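PDB 2YEQ: alkaline phosphatase D from Bacillus subtilis, which hydrolyses phosphate esters, acting as a phosphodiesterase and alkaline phosphatase with iron and calcium in its active site. Local coordinates for residues H211-E214 and N215-N219; D283-A286 and N287-N291. One frame throughout, in Å; residues are numbered along the deposited sequence.

Contact 1. Residues H211-E214 and N215-N219; sequences HEVE and NNYAN. With CA (calcium ion), chain B; NA (sodium ion), chain C.
The Asn215 side chain lies alongside the His211 ring, amide and imidazole planes only 21° apart and both groups pointing the same way. With chi1 at -168°, CG is turned away from the backbone N and Asn215 OD1 comes within 3.1 Å of His211 NE2, an approach too badly angled for a hydrogen bond. Asn215 OD1 instead binds a calcium ion, at 2.4 Å, while ND2 goes to Glu223; on the His211 ring, ND1 is held by Glu155. A water joins Asn215 O to Glu214 OE1, and Glu214 OE2 binds sodium with Glu175 and Gln517. Asn216 brings its own OD1 to the calcium, where Asp210 adds a further ligand, and Asn216 ND2 bonds to Asp289. At Tyr217 the chain closes a type II beta turn through a weak bond from Tyr217 N to Glu214 O, 3.4 Å. That carbonyl oxygen also lies in the ring plane, at the edge. Val213 crosses the tyrosine roughly at a right angle, Val213 CG2 3.5 Å from Tyr217 CE2. The loop follows a core strand, and its start is consistent with a variant of the calcineurin-like GNH(D/E) motif, here Asp-Asp-His-Glu; the nearest His211 side-chain atom is about 3 Å from a bound phosphate, probably from the crystallisation liquor.

Contact 2. Residues D283-A286 and N287-N291; sequences DDQA and NNDGN. With NA (sodium ion), chain D; EDO (1,2-ethanediol), chain L.
A tight turn from Ala286 to Asp289 sits beside a hydrated sodium site, and the bond that closes it runs from Asp289 N to Ala286 O at 3.0 Å. The donor stands above the carbonyl plane, 47° out of it, and the positive phi angles of Asn287 and Asn288 fit a type I' beta turn. A water donates a hydrogen bond to Gln285 O and accepts one from Asn288 N; a second, bound to the sodium, also donates to Gln285 O. The turn lays the Asp289 carboxylate against the Gln285 amide: the two flat groups are stacked with planes 27° apart, Asp289 OD2 lying 3.4 Å from Gln285 CD. A bend at chi2 (91°) turns the amide so that Gln285 OE1 reaches the sodium, at 2.4 Å, while NE2 bonds to Asp350 and to Asn216 O. Asp284 OD1 is the other protein ligand, at 2.2 Å, and four waters bring the count to six. Asp289 does not touch the metal; Asp289 OD2 accepts a hydrogen bond from one of those waters at 2.7 Å and another from Asn216 ND2, and OD1 takes a weak bond from Gly290 N. With an alanine here, that sodium-bound water and the Asn216 amide would probably both lose their acceptor, and the Gln285 amide the flat group stacked on it. Asp289 is thus a second-shell anion: it is likely to polarise the bound water and to add to the negative field that, with Asp284, suits a cation.

The two contacts come in series along the chain, with centres about 13 Å apart on the same side of the chain's centre, and both lie within the PhoD-like phosphatase range. Contact 1 is in the loop after strand 203-206; contact 2 is in the loop after strand 271-275, which belongs to another sheet, so they bring together loops from two different sheets of the metallophosphoesterase fold. They meet directly through two probable hydrogen bonds from Asn216, while Ala218 packs on Asp283 and Asp284. A single residue, Asn216, thus physically ties the calcium site of 211-219 to the sodium site of 283-291 and probably helps hold the two loops together.

Contact 1. Residues H211-E214 and N215-N219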
loop_
_atom_site.group_PDB
_atom_site.type_symbol
_atom_site.label_atom_id
_atom_site.label_comp_id
_atom_site.label_asym_id
_atom_site.label_seq_id
_atom_site.Cartn_x
_atom_site.Cartn_y
_atom_site.Cartn_z
ATOM N N HIS A 211 7.222 7.272 -0.348
ATOM C CA HIS A 211 7.112 8.225 0.730
ATOM C C HIS A 211 7.368 7.680 2.127
ATOM O O HIS A 211 7.533 8.468 3.064
ATOM C CB HIS A 211 5.806 8.979 0.652
ATOM C CG HIS A 211 5.770 10.022 -0.421
ATOM N ND1 HIS A 211 6.503 11.193 -0.353
ATOM C CD2 HIS A 211 5.037 10.100 -1.560
ATOM C CE1 HIS A 211 6.206 11.950 -1.397
ATOM N NE2 HIS A 211 5.336 11.302 -2.155
ATOM N N GLU A 212 7.470 6.356 2.269
ATOM C CA GLU A 212 8.000 5.788 3.495
ATOM C C GLU A 212 9.488 6.191 3.722
ATOM O O GLU A 212 9.992 6.042 4.832
ATOM C CB GLU A 212 7.909 4.281 3.451
ATOM C CG GLU A 212 6.498 3.775 3.767
ATOM C CD GLU A 212 5.571 3.585 2.560
ATOM O OE1 GLU A 212 5.841 4.064 1.423
ATOM O OE2 GLU A 212 4.502 2.941 2.790
ATOM N N VAL A 213 10.174 6.624 2.650
ATOM C CA VAL A 213 11.537 7.188 2.755
ATOM C C VAL A 213 11.557 8.608 2.275
ATOM O O VAL A 213 11.676 9.542 3.075
ATOM C CB VAL A 213 12.590 6.357 2.024
ATOM C CG1 VAL A 213 14.032 6.870 2.444
ATOM C CG2 VAL A 213 12.427 4.873 2.317
ATOM N N GLU A 214 11.445 8.794 0.964
ATOM C CA GLU A 214 11.426 10.124 0.384
ATOM C C GLU A 214 10.869 10.037 -1.017
ATOM O O GLU A 214 11.102 9.047 -1.708
ATOM C CB GLU A 214 12.843 10.774 0.334
ATOM C CG GLU A 214 12.777 12.251 -0.164
ATOM C CD GLU A 214 14.152 12.962 -0.386
ATOM O OE1 GLU A 214 15.097 12.277 -0.820
ATOM O OE2 GLU A 214 14.223 14.217 -0.165
ATOM N N ASN A 215 10.190 11.096 -1.445
ATOM C CA ASN A 215 9.595 11.150 -2.782
ATOM C C ASN A 215 10.513 10.687 -3.926
ATOM O O ASN A 215 11.641 11.202 -4.093
ATOM C CB ASN A 215 9.134 12.572 -3.118
ATOM C CG ASN A 215 8.262 12.621 -4.370
ATOM O OD1 ASN A 215 7.246 11.907 -4.460
ATOM N ND2 ASN A 215 8.642 13.470 -5.335
ATOM N N ASN A 216 9.992 9.748 -4.721
ATOM C CA ASN A 216 10.592 9.271 -5.968
ATOM C C ASN A 216 12.020 8.779 -5.863
ATOM O O ASN A 216 12.791 8.882 -6.831
ATOM C CB ASN A 216 10.487 10.340 -7.063
ATOM C CG ASN A 216 9.063 10.433 -7.675
ATOM O OD1 ASN A 216 8.084 10.320 -6.967
ATOM N ND2 ASN A 216 8.972 10.659 -8.995
ATOM N N TYR A 217 12.367 8.200 -4.719
ATOM C CA TYR A 217 13.624 7.532 -4.604
ATOM C C TYR A 217 13.688 6.316 -5.516
ATOM O O TYR A 217 12.658 5.711 -5.870
ATOM C CB TYR A 217 13.963 7.185 -3.154
ATOM C CG TYR A 217 13.520 5.875 -2.541
ATOM C CD1 TYR A 217 14.310 4.754 -2.609
ATOM C CD2 TYR A 217 12.323 5.791 -1.799
ATOM C CE1 TYR A 217 13.957 3.583 -1.986
ATOM C CE2 TYR A 217 11.944 4.614 -1.172
ATOM C CZ TYR A 217 12.734 3.517 -1.264
ATOM O OH TYR A 217 12.372 2.346 -0.641
ATOM N N ALA A 218 14.913 5.949 -5.878
ATOM C CA ALA A 218 15.146 4.780 -6.724
ATOM C C ALA A 218 16.358 4.022 -6.207
ATOM O O ALA A 218 17.496 4.441 -6.450
ATOM C CB ALA A 218 15.341 5.244 -8.190
ATOM N N ASN A 219 16.108 2.910 -5.497
ATOM C CA ASN A 219 17.152 2.155 -4.815
ATOM C C ASN A 219 17.909 3.100 -3.830
ATOM O O ASN A 219 17.351 3.468 -2.759
ATOM C CB ASN A 219 18.067 1.441 -5.831
ATOM C CG ASN A 219 18.936 0.393 -5.213
ATOM O OD1 ASN A 219 19.208 0.387 -3.989
ATOM N ND2 ASN A 219 19.397 -0.542 -6.052
HETATM CA CA CA B . 6.181 10.135 -5.595
HETATM NA NA NA C . 12.995 16.090 0.414
HETATM O O HOH W 1 14.186 10.763 -3.045
HETATM O O HOH W 2 15.044 16.868 0.694
HETATM O O HOH W 3 13.137 16.329 -1.855
HETATM O O HOH W 4 10.924 15.289 0.043
HETATM O O HOH W 5 4.962 11.601 -6.750
HETATM O O HOH W 6 5.615 8.364 -7.051
#

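Contact 2. Residues D283-A286 and N287-N291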
loop_
_atom_site.group_PDB
_atom_site.type_symbol
_atom_site.label_atom_id
_atom_site.label_comp_id
_atom_site.label_asym_id
_atom_site.label_seq_id
_atom_site.Cartn_x
_atom_site.Cartn_y
_atom_site.Cartn_z
ATOM N N ASP A 283 16.281 0.736 -10.879
ATOM C CA ASP A 283 17.135 1.723 -11.516
ATOM C C ASP A 283 16.462 3.081 -11.505
ATOM O O ASP A 283 15.238 3.190 -11.342
ATOM C CB ASP A 283 17.471 1.304 -12.944
ATOM C CG ASP A 283 18.471 0.153 -12.999
ATOM O OD1 ASP A 283 19.302 -0.002 -12.066
ATOM O OD2 ASP A 283 18.424 -0.618 -13.983
ATOM N N ASP A 284 17.276 4.114 -11.704
ATOM C CA ASP A 284 16.857 5.500 -11.636
ATOM C C ASP A 284 15.847 5.763 -12.725
ATOM O O ASP A 284 15.925 5.163 -13.815
ATOM C CB ASP A 284 18.091 6.400 -11.844
ATOM C CG ASP A 284 17.922 7.802 -11.318
ATOM O OD1 ASP A 284 16.950 8.125 -10.555
ATOM O OD2 ASP A 284 18.801 8.620 -11.710
ATOM N N GLN A 285 14.919 6.671 -12.451
ATOM C CA GLN A 285 13.985 7.130 -13.471
ATOM C C GLN A 285 14.715 7.833 -14.648
ATOM O O GLN A 285 15.606 8.665 -14.445
ATOM C CB GLN A 285 12.934 8.069 -12.899
ATOM C CG GLN A 285 12.103 7.470 -11.744
ATOM C CD GLN A 285 12.702 7.758 -10.387
ATOM O OE1 GLN A 285 13.893 8.128 -10.300
ATOM N NE2 GLN A 285 11.903 7.593 -9.304
ATOM N N ALA A 286 14.299 7.486 -15.863
ATOM C CA ALA A 286 14.841 8.054 -17.090
ATOM C C ALA A 286 14.306 9.427 -17.335
ATOM O O ALA A 286 13.243 9.810 -16.804
ATOM C CB ALA A 286 14.492 7.153 -18.282
ATOM N N ASN A 287 15.050 10.186 -18.146
ATOM C CA ASN A 287 14.643 11.495 -18.638
ATOM C C ASN A 287 14.360 12.503 -17.564
ATOM O O ASN A 287 13.464 13.360 -17.727
ATOM C CB ASN A 287 13.417 11.404 -19.583
ATOM C CG ASN A 287 13.575 10.365 -20.697
ATOM O OD1 ASN A 287 12.607 9.654 -21.065
ATOM N ND2 ASN A 287 14.770 10.283 -21.257
ATOM N N ASN A 288 15.140 12.449 -16.477
ATOM C CA ASN A 288 14.953 13.350 -15.335
ATOM C C ASN A 288 13.595 13.206 -14.638
ATOM O O ASN A 288 13.135 14.143 -13.963
ATOM C CB ASN A 288 15.155 14.820 -15.749
ATOM C CG ASN A 288 16.611 15.153 -16.023
ATOM O OD1 ASN A 288 16.911 15.846 -16.976
ATOM N ND2 ASN A 288 17.511 14.656 -15.191
ATOM N N ASP A 289 12.956 12.045 -14.794
ATOM C CA ASP A 289 11.694 11.772 -14.092
ATOM C C ASP A 289 10.560 12.644 -14.641
ATOM O O ASP A 289 10.694 13.314 -15.674
ATOM C CB ASP A 289 11.870 11.985 -12.559
ATOM C CG ASP A 289 10.980 11.046 -11.698
ATOM O OD1 ASP A 289 9.982 10.463 -12.227
ATOM O OD2 ASP A 289 11.286 10.900 -10.493
ATOM N N GLY A 290 9.423 12.631 -13.962
ATOM C CA GLY A 290 8.275 13.386 -14.422
ATOM C C GLY A 290 7.578 12.652 -15.570
ATOM O O GLY A 290 7.717 11.437 -15.739
ATOM N N ASN A 291 6.816 13.406 -16.344
ATOM C CA ASN A 291 6.076 12.876 -17.476
ATOM C C ASN A 291 6.779 13.341 -18.744
ATOM O O ASN A 291 6.833 14.528 -19.006
ATOM C CB ASN A 291 4.631 13.374 -17.424
ATOM C CG ASN A 291 3.932 13.003 -16.108
ATOM O OD1 ASN A 291 3.354 13.842 -15.430
ATOM N ND2 ASN A 291 4.018 11.766 -15.745
HETATM NA NA NA D . 15.608 9.738 -9.806
HETATM C C1 EDO L . 18.518 3.986 -15.151
HETATM O O1 EDO L . 17.995 5.167 -15.768
HETATM C C2 EDO L . 19.555 4.341 -14.106
HETATM O O2 EDO L . 19.776 3.274 -13.214
HETATM O O HOH W 7 17.359 10.777 -15.811
HETATM O O HOH W 8 15.608 10.374 -12.053
HETATM O O HOH W 9 13.773 11.107 -9.402
HETATM O O HOH W 10 17.073 11.365 -9.143
HETATM O O HOH W 11 15.442 9.160 -7.632
#